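Local coordinates for protein putative L-alanine-DL-glutamate epimerase (Burkholderia xenovorans, PDB 3GO2) that binds magnesium and is probably a racemase or epimerase of the mandelate racemase/muconate lactonizing enzyme kind, at residues A176-P179 / G180-V183; C126-W129 / R130-P134; C13-W17 / R18-F22; Y229-I232 / L233-L236; N319-G322 / H323-M327. All coordinates share one frame; numbering follows the deposited sequence.

Contact 1: residues A176-P179 / G180-V183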
loop_
_atom_site.group_PDB
_atom_site.type_symbol
_atom_site.label_atom_id
_atom_site.label_comp_id
_atom_site.label_asym_id
_atom_site.label_seq_id
_atom_site.Cartn_x
_atom_site.Cartn_y
_atom_site.Cartn_z
ATOM N N ALA A 176 -13.987 12.530 -38.460
ATOM C CA ALA A 176 -13.673 12.339 -37.051
ATOM C C ALA A 176 -13.031 10.994 -36.875
ATOM O O ALA A 176 -13.254 10.078 -37.660
ATOM C CB ALA A 176 -14.920 12.444 -36.192
ATOM N N TRP A 177 -12.233 10.897 -35.832
ATOM C CA TRP A 177 -11.555 9.679 -35.434
ATOM C C TRP A 177 -12.141 9.309 -34.081
ATOM O O TRP A 177 -11.793 9.923 -33.060
ATOM C CB TRP A 177 -10.041 9.903 -35.339
ATOM C CG TRP A 177 -9.249 8.647 -34.953
ATOM C CD1 TRP A 177 -8.640 8.379 -33.731
ATOM C CD2 TRP A 177 -9.005 7.513 -35.774
ATOM N NE1 TRP A 177 -8.045 7.155 -33.781
ATOM C CE2 TRP A 177 -8.250 6.596 -35.007
ATOM C CE3 TRP A 177 -9.381 7.162 -37.066
ATOM C CZ2 TRP A 177 -7.846 5.360 -35.503
ATOM C CZ3 TRP A 177 -8.969 5.930 -37.570
ATOM C CH2 TRP A 177 -8.210 5.044 -36.781
ATOM N N ARG A 178 -13.025 8.304 -34.079
ATOM C CA ARG A 178 -13.793 7.901 -32.889
ATOM C C ARG A 178 -13.825 6.374 -32.754
ATOM O O ARG A 178 -14.889 5.773 -32.528
ATOM C CB ARG A 178 -15.230 8.422 -32.951
ATOM C CG ARG A 178 -15.353 9.925 -33.093
ATOM C CD ARG A 178 -16.695 10.300 -33.632
ATOM N NE ARG A 178 -17.723 9.787 -32.753
ATOM C CZ ARG A 178 -18.935 9.403 -33.132
ATOM N NH1 ARG A 178 -19.777 8.922 -32.212
ATOM N NH2 ARG A 178 -19.319 9.486 -34.404
ATOM N N PRO A 179 -12.646 5.733 -32.859
ATOM C CA PRO A 179 -12.636 4.266 -32.776
ATOM C C PRO A 179 -13.213 3.713 -31.458
ATOM O O PRO A 179 -13.731 2.594 -31.421
ATOM C CB PRO A 179 -11.147 3.918 -32.908
ATOM C CG PRO A 179 -10.447 5.081 -32.364
ATOM C CD PRO A 179 -11.289 6.281 -32.831
ATOM N N GLY A 180 -13.109 4.455 -30.370
ATOM C CA GLY A 180 -13.699 3.987 -29.118
ATOM C C GLY A 180 -15.201 3.791 -29.193
ATOM O O GLY A 180 -15.769 3.023 -28.407
ATOM N N PHE A 181 -15.836 4.494 -30.138
ATOM C CA PHE A 181 -17.265 4.332 -30.421
ATOM C C PHE A 181 -17.522 3.673 -31.785
ATOM O O PHE A 181 -18.645 3.787 -32.339
ATOM C CB PHE A 181 -17.989 5.684 -30.340
ATOM C CG PHE A 181 -17.852 6.409 -29.026
ATOM C CD1 PHE A 181 -17.821 5.741 -27.807
ATOM C CD2 PHE A 181 -17.860 7.798 -28.995
ATOM C CE1 PHE A 181 -17.728 6.430 -26.611
ATOM C CE2 PHE A 181 -17.776 8.481 -27.796
ATOM C CZ PHE A 181 -17.720 7.802 -26.612
ATOM N N ALA A 182 -16.499 2.946 -32.272
ATOM C CA ALA A 182 -16.538 2.116 -33.486
ATOM C C ALA A 182 -16.755 2.917 -34.762
ATOM O O ALA A 182 -17.333 2.408 -35.732
ATOM C CB ALA A 182 -17.571 0.994 -33.349
ATOM N N VAL A 183 -16.278 4.161 -34.767
ATOM C CA VAL A 183 -16.200 4.947 -35.991
ATOM C C VAL A 183 -14.775 5.485 -36.130
ATOM O O VAL A 183 -14.459 6.551 -35.615
ATOM C CB VAL A 183 -17.233 6.080 -36.023
ATOM C CG1 VAL A 183 -17.135 6.807 -37.358
ATOM C CG2 VAL A 183 -18.641 5.525 -35.824
#
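R178 and V183 face each other across a tight turn as a single antiparallel hydrogen-bonded bridge. Among the backbone bonds, R178 N gives its hydrogen to V183 O at 2.7 Å, while the return bond from V183 N to R178 O is 3.1 Å and the straighter of the two, 161° at the hydrogen. R178 O is gripped twice, since F181 N also reaches it at 2.9 Å. The two donors come in from opposite faces of the carbonyl plane, which leaves this oxygen little liberty to turn. A further bond, A182 N to P179 O at 2.9 Å, lies within the same turn.

The side-chain contacts are looser. The R178 chain bends at chi3 (58°), and this folds the guanidinium back over the turn: one face lies over V183 CB, and NH1 approaches F181 CD2 at 3.9 Å. The guanidinium and phenyl planes stand 69° apart, so the groups meet at an angle without stacking. P179 CD rests on one face of the W177 indole.

Outside the turn, N223 receives the G180 N-H, and R77 of a second subunit binds G180 O. A182 and V183 both lie opposite R178, forming a G1 beta bulge, and the turn carries the arginine that binds fumarate or 2-oxoglutarate in structures of this protein.

Contact 2: residues C126-W129 / R130-P134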
loop_
_atom_site.group_PDB
_atom_site.type_symbol
_atom_site.label_atom_id
_atom_site.label_comp_id
_atom_site.label_asym_id
_atom_site.label_seq_id
_atom_site.Cartn_x
_atom_site.Cartn_y
_atom_site.Cartn_z
ATOM N N CYS A 126 -16.451 22.181 -30.879
ATOM C CA CYS A 126 -16.020 23.356 -31.634
ATOM C C CYS A 126 -14.646 23.092 -32.212
ATOM O O CYS A 126 -13.643 23.261 -31.512
ATOM C CB CYS A 126 -15.950 24.550 -30.694
ATOM S SG CYS A 126 -15.414 26.095 -31.535
ATOM N N PRO A 127 -14.566 22.729 -33.498
ATOM C CA PRO A 127 -15.577 22.752 -34.577
ATOM C C PRO A 127 -16.285 21.419 -34.864
ATOM O O PRO A 127 -16.845 21.198 -35.954
ATOM C CB PRO A 127 -14.740 23.188 -35.795
ATOM C CG PRO A 127 -13.335 22.691 -35.475
ATOM C CD PRO A 127 -13.229 22.375 -34.023
ATOM N N THR A 128 -16.286 20.525 -33.878
ATOM C CA THR A 128 -16.804 19.185 -34.061
ATOM C C THR A 128 -18.198 19.089 -34.694
ATOM O O THR A 128 -18.400 18.300 -35.619
ATOM C CB THR A 128 -16.783 18.474 -32.707
ATOM O OG1 THR A 128 -15.485 18.607 -32.141
ATOM C CG2 THR A 128 -17.198 17.030 -32.807
ATOM N N TRP A 129 -19.145 19.883 -34.190
ATOM C CA TRP A 129 -20.498 19.926 -34.723
ATOM C C TRP A 129 -20.552 20.421 -36.171
ATOM O O TRP A 129 -21.280 19.865 -36.966
ATOM C CB TRP A 129 -21.390 20.794 -33.834
ATOM C CG TRP A 129 -22.020 20.123 -32.630
ATOM C CD1 TRP A 129 -22.912 20.703 -31.772
ATOM C CD2 TRP A 129 -21.822 18.782 -32.144
ATOM N NE1 TRP A 129 -23.275 19.820 -30.788
ATOM C CE2 TRP A 129 -22.619 18.638 -30.991
ATOM C CE3 TRP A 129 -21.029 17.707 -32.550
ATOM C CZ2 TRP A 129 -22.652 17.461 -30.235
ATOM C CZ3 TRP A 129 -21.079 16.534 -31.820
ATOM C CH2 TRP A 129 -21.883 16.421 -30.670
ATOM N N ARG A 130 -19.777 21.445 -36.510
ATOM C CA ARG A 130 -19.746 21.930 -37.896
ATOM C C ARG A 130 -19.074 20.962 -38.849
ATOM O O ARG A 130 -19.335 20.977 -40.044
ATOM C CB ARG A 130 -19.079 23.309 -37.981
ATOM C CG ARG A 130 -19.894 24.387 -37.299
ATOM C CD ARG A 130 -19.180 25.716 -37.207
ATOM N NE ARG A 130 -19.918 26.647 -36.371
ATOM C CZ ARG A 130 -19.724 27.962 -36.341
ATOM N NH1 ARG A 130 -18.792 28.525 -37.109
ATOM N NH2 ARG A 130 -20.460 28.709 -35.548
ATOM N N ILE A 131 -18.189 20.117 -38.342
ATOM C CA ILE A 131 -17.554 19.113 -39.179
ATOM C C ILE A 131 -18.435 17.877 -39.330
ATOM O O ILE A 131 -18.609 17.343 -40.442
ATOM C CB ILE A 131 -16.194 18.666 -38.595
ATOM C CG1 ILE A 131 -15.190 19.827 -38.559
ATOM C CG2 ILE A 131 -15.641 17.449 -39.359
ATOM C CD1 ILE A 131 -13.956 19.506 -37.742
ATOM N N ASN A 132 -18.983 17.403 -38.204
ATOM C CA ASN A 132 -19.707 16.133 -38.167
ATOM C C ASN A 132 -21.177 16.228 -38.567
ATOM O O ASN A 132 -21.718 15.268 -39.144
ATOM C CB ASN A 132 -19.623 15.503 -36.767
ATOM C CG ASN A 132 -18.236 15.019 -36.408
ATOM O OD1 ASN A 132 -17.327 14.973 -37.235
ATOM N ND2 ASN A 132 -18.079 14.606 -35.160
ATOM N N HIS A 133 -21.815 17.366 -38.273
ATOM C CA HIS A 133 -23.247 17.537 -38.533
ATOM C C HIS A 133 -23.559 18.841 -39.277
ATOM O O HIS A 133 -24.390 19.636 -38.837
ATOM C CB HIS A 133 -24.008 17.426 -37.201
ATOM C CG HIS A 133 -23.669 16.196 -36.427
ATOM N ND1 HIS A 133 -24.015 14.933 -36.857
ATOM C CD2 HIS A 133 -23.011 16.027 -35.256
ATOM C CE1 HIS A 133 -23.569 14.039 -35.995
ATOM N NE2 HIS A 133 -22.958 14.674 -35.012
ATOM N N PRO A 134 -22.883 19.068 -40.428
ATOM C CA PRO A 134 -23.024 20.297 -41.204
ATOM C C PRO A 134 -24.439 20.565 -41.753
ATOM O O PRO A 134 -24.761 21.716 -42.058
ATOM C CB PRO A 134 -22.038 20.088 -42.371
ATOM C CG PRO A 134 -21.913 18.619 -42.505
ATOM C CD PRO A 134 -21.987 18.105 -41.098
#
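W129, in the first turn of the short helix 128-132, and H133, just past its end, lie side by side as an i, i+4 aromatic pair, pointing the same way. The imidazole turns its edge toward the indole face in an offset edge-to-face arrangement, with planes 69° apart and H133 CD2 3.8 Å from W129 CE3. H133 N, on the first residue to leave the helix, still bonds to W129 O at 2.9 Å. T128 and N132 run alongside each other in the same manner: with its CG2 anti to the backbone N (chi1 of OG1 -51°), T128 brings this methyl to 3.5 Å from N132 ND2, while OG1 is held by N165, a fumarate-binding residue. R130 leads away, forming salt bridges with D347 and E153. H125, which binds fumarate and 2-oxoglutarate, stacks on W129. At the N-cap, P127 follows a cis peptide bond and accepts the hydrogen of I131 N, and its CG lies 4.0 Å from I131 CD1.

Contact 3: residues C13-W17 / R18-F22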
loop_
_atom_site.group_PDB
_atom_site.type_symbol
_atom_site.label_atom_id
_atom_site.label_comp_id
_atom_site.label_asym_id
_atom_site.label_seq_id
_atom_site.Cartn_x
_atom_site.Cartn_y
_atom_site.Cartn_z
ATOM N N CYS A 13 -38.528 14.197 -29.258
ATOM C CA CYS A 13 -38.614 14.954 -30.494
ATOM C C CYS A 13 -37.320 14.896 -31.276
ATOM O O CYS A 13 -36.242 14.567 -30.748
ATOM C CB CYS A 13 -39.016 16.403 -30.210
ATOM S SG CYS A 13 -37.719 17.414 -29.449
ATOM N N ASP A 14 -37.427 15.222 -32.555
ATOM C CA ASP A 14 -36.274 15.232 -33.450
ATOM C C ASP A 14 -35.282 16.318 -33.044
ATOM O O ASP A 14 -35.676 17.452 -32.776
ATOM C CB ASP A 14 -36.737 15.555 -34.879
ATOM C CG ASP A 14 -35.622 15.449 -35.870
ATOM O OD1 ASP A 14 -34.979 14.393 -35.906
ATOM O OD2 ASP A 14 -35.362 16.428 -36.583
ATOM N N ALA A 15 -34.002 15.946 -33.002
ATOM C CA ALA A 15 -32.901 16.903 -32.822
ATOM C C ALA A 15 -31.842 16.745 -33.938
ATOM O O ALA A 15 -30.655 16.973 -33.743
ATOM C CB ALA A 15 -32.274 16.760 -31.393
ATOM N N GLY A 16 -32.292 16.344 -35.122
ATOM C CA GLY A 16 -31.460 16.342 -36.327
ATOM C C GLY A 16 -30.778 15.014 -36.532
ATOM O O GLY A 16 -31.262 14.175 -37.300
ATOM N N TRP A 17 -29.660 14.813 -35.828
ATOM C CA TRP A 17 -28.855 13.589 -35.915
ATOM C C TRP A 17 -29.042 12.704 -34.690
ATOM O O TRP A 17 -28.384 11.675 -34.529
ATOM C CB TRP A 17 -27.379 13.964 -36.070
ATOM C CG TRP A 17 -26.874 14.821 -34.953
ATOM C CD1 TRP A 17 -27.041 16.162 -34.814
ATOM C CD2 TRP A 17 -26.115 14.392 -33.820
ATOM N NE1 TRP A 17 -26.440 16.598 -33.665
ATOM C CE2 TRP A 17 -25.873 15.531 -33.030
ATOM C CE3 TRP A 17 -25.633 13.157 -33.389
ATOM C CZ2 TRP A 17 -25.135 15.477 -31.851
ATOM C CZ3 TRP A 17 -24.908 13.099 -32.216
ATOM C CH2 TRP A 17 -24.677 14.245 -31.452
ATOM N N ARG A 18 -29.961 13.128 -33.821
ATOM C CA ARG A 18 -30.313 12.446 -32.619
ATOM C C ARG A 18 -31.689 12.977 -32.199
ATOM O O ARG A 18 -32.227 13.884 -32.820
ATOM C CB ARG A 18 -29.278 12.717 -31.518
ATOM C CG ARG A 18 -29.120 14.194 -31.230
ATOM C CD ARG A 18 -28.107 14.460 -30.119
ATOM N NE ARG A 18 -27.915 15.905 -29.951
ATOM C CZ ARG A 18 -27.151 16.459 -29.014
ATOM N NH1 ARG A 18 -26.474 15.692 -28.148
ATOM N NH2 ARG A 18 -27.047 17.786 -28.951
ATOM N N ASN A 19 -32.233 12.425 -31.126
ATOM C CA ASN A 19 -33.467 12.931 -30.565
ATOM C C ASN A 19 -33.219 13.554 -29.213
ATOM O O ASN A 19 -32.221 13.245 -28.547
ATOM C CB ASN A 19 -34.458 11.797 -30.393
ATOM C CG ASN A 19 -34.851 11.182 -31.719
ATOM O OD1 ASN A 19 -35.065 11.905 -32.694
ATOM N ND2 ASN A 19 -34.956 9.860 -31.758
ATOM N N TYR A 20 -34.150 14.395 -28.796
ATOM C CA TYR A 20 -34.208 14.823 -27.405
ATOM C C TYR A 20 -35.287 14.033 -26.711
ATOM O O TYR A 20 -36.274 13.680 -27.328
ATOM C CB TYR A 20 -34.596 16.276 -27.286
ATOM C CG TYR A 20 -33.602 17.298 -27.766
ATOM C CD1 TYR A 20 -32.226 17.046 -27.825
ATOM C CD2 TYR A 20 -34.038 18.578 -28.075
ATOM C CE1 TYR A 20 -31.349 18.013 -28.237
ATOM C CE2 TYR A 20 -33.155 19.542 -28.474
ATOM C CZ TYR A 20 -31.817 19.258 -28.548
ATOM O OH TYR A 20 -30.952 20.259 -28.938
ATOM N N HIS A 21 -35.112 13.784 -25.418
ATOM C CA HIS A 21 -36.123 13.141 -24.610
ATOM C C HIS A 21 -36.416 13.946 -23.351
ATOM O O HIS A 21 -35.537 14.610 -22.820
ATOM C CB HIS A 21 -35.664 11.745 -24.173
ATOM C CG HIS A 21 -35.326 10.830 -25.305
ATOM N ND1 HIS A 21 -36.160 9.799 -25.688
ATOM C CD2 HIS A 21 -34.232 10.749 -26.100
ATOM C CE1 HIS A 21 -35.602 9.132 -26.685
ATOM N NE2 HIS A 21 -34.436 9.689 -26.959
ATOM N N PHE A 22 -37.643 13.829 -22.858
ATOM C CA PHE A 22 -38.091 14.598 -21.700
ATOM C C PHE A 22 -38.924 13.755 -20.786
ATOM O O PHE A 22 -39.631 12.856 -21.260
ATOM C CB PHE A 22 -38.922 15.825 -22.140
ATOM C CG PHE A 22 -38.249 16.665 -23.152
ATOM C CD1 PHE A 22 -37.313 17.603 -22.773
ATOM C CD2 PHE A 22 -38.508 16.507 -24.503
ATOM C CE1 PHE A 22 -36.648 18.366 -23.733
ATOM C CE2 PHE A 22 -37.857 17.276 -25.456
ATOM C CZ PHE A 22 -36.926 18.185 -25.075
HETATM O O HOH W 1 -28.542 17.662 -32.028
#
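The A15 N-H binds R18 O at 2.7 Å, in the carbonyl plane, and closes the turn of the hairpin formed by strands 5-14 and 19-27. Behind it C13 and Y20 form an antiparallel hydrogen-bonded pair, with Y20 N 2.9 Å from C13 O. A water spans the turn, donating to A15 O and accepting from R18 NE, each at 2.8 Å.

R18 is extended and lies alongside W17, its guanidinium and the indole only 13° from parallel. R18 CD sits over the six-membered ring, 3.7 Å from its centroid, and NE is 3.4 Å from W17 CZ2. A15 CB makes a CH-pi contact with one face of Y20, 3.6 Å from the ring centroid. C13 SG meets the F22 ring at its edge, 4.0 Å from CE2.

Strand 19-27 is central in the three-stranded N-terminal sheet, with 32-37 on its other side. C13 and F22 pack on helix 381-386, R18 NH2 bonds to F320 O, and W17 meets W129 of helix 128-132 edge-to-face and stacks with H133 just after it.

Contact 4: residues Y229-I232 / L233-L236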
loop_
_atom_site.group_PDB
_atom_site.type_symbol
_atom_site.label_atom_id
_atom_site.label_comp_id
_atom_site.label_asym_id
_atom_site.label_seq_id
_atom_site.Cartn_x
_atom_site.Cartn_y
_atom_site.Cartn_z
ATOM N N TYR A 229 -2.754 7.217 -25.166
ATOM C CA TYR A 229 -2.905 8.526 -24.501
ATOM C C TYR A 229 -1.528 9.124 -24.195
ATOM O O TYR A 229 -1.297 10.304 -24.427
ATOM C CB TYR A 229 -3.776 8.415 -23.233
ATOM C CG TYR A 229 -5.195 7.956 -23.481
ATOM C CD1 TYR A 229 -6.050 8.696 -24.272
ATOM C CD2 TYR A 229 -5.718 6.815 -22.859
ATOM C CE1 TYR A 229 -7.353 8.300 -24.493
ATOM C CE2 TYR A 229 -7.026 6.420 -23.063
ATOM C CZ TYR A 229 -7.841 7.162 -23.893
ATOM O OH TYR A 229 -9.149 6.804 -24.104
ATOM N N LEU A 230 -0.592 8.313 -23.709
ATOM C CA LEU A 230 0.767 8.801 -23.433
ATOM C C LEU A 230 1.429 9.295 -24.717
ATOM O O LEU A 230 2.069 10.350 -24.727
ATOM C CB LEU A 230 1.610 7.717 -22.781
ATOM C CG LEU A 230 1.241 7.300 -21.339
ATOM C CD1 LEU A 230 1.729 5.850 -20.974
ATOM C CD2 LEU A 230 1.772 8.326 -20.338
ATOM N N LYS A 231 1.228 8.566 -25.808
ATOM C CA LYS A 231 1.812 8.971 -27.088
ATOM C C LYS A 231 1.258 10.350 -27.503
ATOM O O LYS A 231 1.999 11.222 -27.998
ATOM C CB LYS A 231 1.547 7.930 -28.163
ATOM C CG LYS A 231 2.399 6.680 -27.954
ATOM C CD LYS A 231 1.941 5.504 -28.772
ATOM C CE LYS A 231 2.121 5.702 -30.250
ATOM N NZ LYS A 231 3.448 5.311 -30.741
ATOM N N ILE A 232 -0.035 10.547 -27.282
ATOM C CA ILE A 232 -0.692 11.810 -27.622
ATOM C C ILE A 232 -0.163 12.925 -26.758
ATOM O O ILE A 232 0.214 13.986 -27.274
ATOM C CB ILE A 232 -2.226 11.713 -27.528
ATOM C CG1 ILE A 232 -2.759 10.813 -28.656
ATOM C CG2 ILE A 232 -2.844 13.145 -27.548
ATOM C CD1 ILE A 232 -4.222 10.330 -28.446
ATOM N N LEU A 233 -0.066 12.689 -25.452
ATOM C CA LEU A 233 0.462 13.705 -24.538
ATOM C C LEU A 233 1.915 14.086 -24.841
ATOM O O LEU A 233 2.288 15.248 -24.721
ATOM C CB LEU A 233 0.339 13.238 -23.083
ATOM C CG LEU A 233 -1.095 13.038 -22.603
ATOM C CD1 LEU A 233 -1.060 12.368 -21.216
ATOM C CD2 LEU A 233 -1.888 14.358 -22.545
ATOM N N ARG A 234 2.740 13.119 -25.237
ATOM C CA ARG A 234 4.119 13.412 -25.650
ATOM C C ARG A 234 4.186 14.232 -26.925
ATOM O O ARG A 234 4.996 15.174 -27.031
ATOM C CB ARG A 234 4.897 12.124 -25.870
ATOM C CG ARG A 234 5.162 11.353 -24.638
ATOM C CD ARG A 234 5.561 9.926 -24.973
ATOM N NE ARG A 234 5.583 9.152 -23.749
ATOM C CZ ARG A 234 5.349 7.834 -23.646
ATOM N NH1 ARG A 234 5.070 7.097 -24.713
ATOM N NH2 ARG A 234 5.362 7.278 -22.434
ATOM N N GLU A 235 3.383 13.871 -27.915
ATOM C CA GLU A 235 3.295 14.654 -29.139
ATOM C C GLU A 235 2.933 16.114 -28.850
ATOM O O GLU A 235 3.492 17.045 -29.459
ATOM C CB GLU A 235 2.269 14.041 -30.082
ATOM C CG GLU A 235 2.001 14.852 -31.353
ATOM C CD GLU A 235 3.157 14.860 -32.350
ATOM O OE1 GLU A 235 3.804 13.818 -32.519
ATOM O OE2 GLU A 235 3.389 15.908 -32.996
ATOM N N LEU A 236 1.989 16.309 -27.944
ATOM C CA LEU A 236 1.415 17.630 -27.666
ATOM C C LEU A 236 1.998 18.261 -26.425
ATOM O O LEU A 236 1.378 19.117 -25.790
ATOM C CB LEU A 236 -0.103 17.510 -27.531
ATOM C CG LEU A 236 -0.826 16.896 -28.719
ATOM C CD1 LEU A 236 -2.309 16.761 -28.407
ATOM C CD2 LEU A 236 -0.577 17.700 -30.025
#
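R234 lies back along its helix over L230, one turn earlier. Its CB and CG pass beside the backbone, CG 3.3 Å from L230 O, the oxygen that also takes the R234 N-H at 2.9 Å. CG is anti to the carbonyl carbon (chi1 -68°), and from there the chain runs extended through CD, which is 3.5 Å from L230 O, to NE. At the tip the guanidinium lays one face over L230 CB, with CZ and NH2 both near this carbon; NH2 is 3.8 Å from it. NH2 also nears L230 CD1, while K231 CG comes obliquely to NH1 at 4.2 Å. The planar group thus rests on aliphatic carbon, with L230 CB under one face near its rim.

Farther round the helix, I232 and L236 point the same way, and I232 CG2 meets L236 CD1 at 3.8 Å. L236 is the first residue to depart from helical geometry, yet its N still reaches I232 O at 3.0 Å. The end of E235 leads away from 229-232 to a salt bridge with R200 of helix 193-210.

Helix 226-235 belongs to the beta-alpha-beta unit between strands 215-219 and 243-245 of the barrel domain. I232 and L236 pack on helix 193-210, whereas Y229, L230 and L233 face helix 251-259; L230 packs on D287 and R234 on P262, both of a third subunit.

Contact 5: residues N319-G322 / H323-M327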
loop_
_atom_site.group_PDB
_atom_site.type_symbol
_atom_site.label_atom_id
_atom_site.label_comp_id
_atom_site.label_asym_id
_atom_site.label_seq_id
_atom_site.Cartn_x
_atom_site.Cartn_y
_atom_site.Cartn_z
ATOM N N ASN A 319 -22.562 18.832 -20.549
ATOM C CA ASN A 319 -23.722 19.542 -21.058
ATOM C C ASN A 319 -23.616 19.726 -22.551
ATOM O O ASN A 319 -22.920 20.625 -23.003
ATOM C CB ASN A 319 -23.813 20.905 -20.371
ATOM C CG ASN A 319 -25.048 21.668 -20.766
ATOM O OD1 ASN A 319 -26.148 21.146 -20.676
ATOM N ND2 ASN A 319 -24.869 22.900 -21.226
ATOM N N PHE A 320 -24.301 18.872 -23.304
ATOM C CA PHE A 320 -24.207 18.890 -24.765
ATOM C C PHE A 320 -25.522 18.468 -25.438
ATOM O O PHE A 320 -25.545 17.872 -26.517
ATOM C CB PHE A 320 -22.989 18.077 -25.237
ATOM C CG PHE A 320 -23.167 16.592 -25.195
ATOM C CD1 PHE A 320 -23.211 15.850 -26.386
ATOM C CD2 PHE A 320 -23.295 15.918 -23.991
ATOM C CE1 PHE A 320 -23.368 14.464 -26.342
ATOM C CE2 PHE A 320 -23.464 14.541 -23.965
ATOM C CZ PHE A 320 -23.512 13.829 -25.124
ATOM N N TYR A 321 -26.623 18.827 -24.791
ATOM C CA TYR A 321 -27.943 18.415 -25.211
ATOM C C TYR A 321 -28.755 19.685 -25.517
ATOM O O TYR A 321 -28.214 20.671 -26.036
ATOM C CB TYR A 321 -28.579 17.614 -24.075
ATOM C CG TYR A 321 -27.687 16.572 -23.391
ATOM C CD1 TYR A 321 -27.552 15.297 -23.934
ATOM C CD2 TYR A 321 -27.029 16.860 -22.169
ATOM C CE1 TYR A 321 -26.758 14.290 -23.288
ATOM C CE2 TYR A 321 -26.211 15.883 -21.510
ATOM C CZ TYR A 321 -26.097 14.595 -22.083
ATOM O OH TYR A 321 -25.340 13.595 -21.471
ATOM N N GLY A 322 -30.041 19.685 -25.175
ATOM C CA GLY A 322 -30.906 20.824 -25.464
ATOM C C GLY A 322 -30.881 21.904 -24.399
ATOM O O GLY A 322 -30.157 21.815 -23.396
ATOM N N HIS A 323 -31.699 22.938 -24.602
ATOM C CA HIS A 323 -31.709 24.069 -23.660
ATOM C C HIS A 323 -32.092 23.669 -22.257
ATOM O O HIS A 323 -31.609 24.259 -21.309
ATOM C CB HIS A 323 -32.672 25.185 -24.096
ATOM C CG HIS A 323 -32.188 26.001 -25.248
ATOM N ND1 HIS A 323 -30.861 26.079 -25.619
ATOM C CD2 HIS A 323 -32.869 26.799 -26.110
ATOM C CE1 HIS A 323 -30.745 26.898 -26.647
ATOM N NE2 HIS A 323 -31.950 27.347 -26.966
ATOM N N LEU A 324 -33.000 22.714 -22.088
ATOM C CA LEU A 324 -33.382 22.330 -20.725
ATOM C C LEU A 324 -32.189 21.722 -19.968
ATOM O O LEU A 324 -31.982 22.031 -18.789
ATOM C CB LEU A 324 -34.600 21.420 -20.708
ATOM C CG LEU A 324 -35.049 20.903 -19.344
ATOM C CD1 LEU A 324 -35.213 22.037 -18.334
ATOM C CD2 LEU A 324 -36.355 20.121 -19.466
ATOM N N CYS A 325 -31.399 20.893 -20.630
ATOM C CA CYS A 325 -30.173 20.382 -19.996
ATOM C C CYS A 325 -29.246 21.515 -19.593
ATOM O O CYS A 325 -28.625 21.456 -18.530
ATOM C CB CYS A 325 -29.437 19.407 -20.891
ATOM S SG CYS A 325 -30.290 17.816 -21.042
ATOM N N THR A 326 -29.139 22.545 -20.429
ATOM C CA THR A 326 -28.288 23.681 -20.081
ATOM C C THR A 326 -28.794 24.367 -18.830
ATOM O O THR A 326 -27.994 24.729 -17.936
ATOM C CB THR A 326 -28.190 24.698 -21.248
ATOM O OG1 THR A 326 -27.553 24.071 -22.361
ATOM C CG2 THR A 326 -27.368 25.925 -20.841
ATOM N N MET A 327 -30.117 24.532 -18.730
ATOM C CA MET A 327 -30.688 25.203 -17.554
ATOM C C MET A 327 -30.574 24.304 -16.304
ATOM O O MET A 327 -30.323 24.792 -15.216
ATOM C CB MET A 327 -32.114 25.659 -17.831
ATOM C CG MET A 327 -32.217 26.670 -18.935
ATOM S SD MET A 327 -31.212 28.191 -18.710
ATOM C CE MET A 327 -32.380 29.425 -19.419
HETATM O O HOH W 2 -27.209 21.211 -23.113
#
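C325 SG approaches the Y321 ring obliquely, 4.4 Å from the centroid and 49° off the ring normal, while F320 CD2 lies over one face of that ring, 3.6 Å above its plane and offset toward the rim. This sulfur-aromatic contact lies at the N-terminus of helix 323-335, where G322 is the N-cap after barrel strand 314-317. The sulfur also packs on the tyrosine stem, 3.5 Å from CB. Farther out, the Y321 hydroxyl is bonded to D292.

The N319 amide crosses T326 at about a right angle. With CG anti to the backbone N (chi1 -176°), N319 brings its head to the helix, where OD1 receives the side-chain amide of N329. The helix itself starts with T326 N bonding to G322 O. H323 turns away to D353.

One water ties loop to helix: it accepts from Y321 N and from T326 OG1, each at 3.0 Å, and donates to G322 O at 3.0 Å and to N319 OD1 at 2.7 Å.

Overall arrangement
Contacts 4 and 5 are both buried. Contact 5, its centre about 8 Å from the centre of the chain, relies on polar groups and a bridging water held by buried residues; contact 4, its centre about 25 Å from the same point, is made of helix bonds and aliphatic packing. Contacts 1, 2 and 3 are partly buried. Contacts 1, 4 and 5 belong to the barrel domain, contact 3 to the N-terminal domain. The domains meet where Y20 OH is 3.5 Å from G322 CA. Contact 2 touches contacts 1, 3 and 5: N132 OD1 is 3.6 Å from A176 CB, and W129 packs on F320. Contacts 2 and 3 add aromatic packing to backbone bonds, which prevail in contact 1.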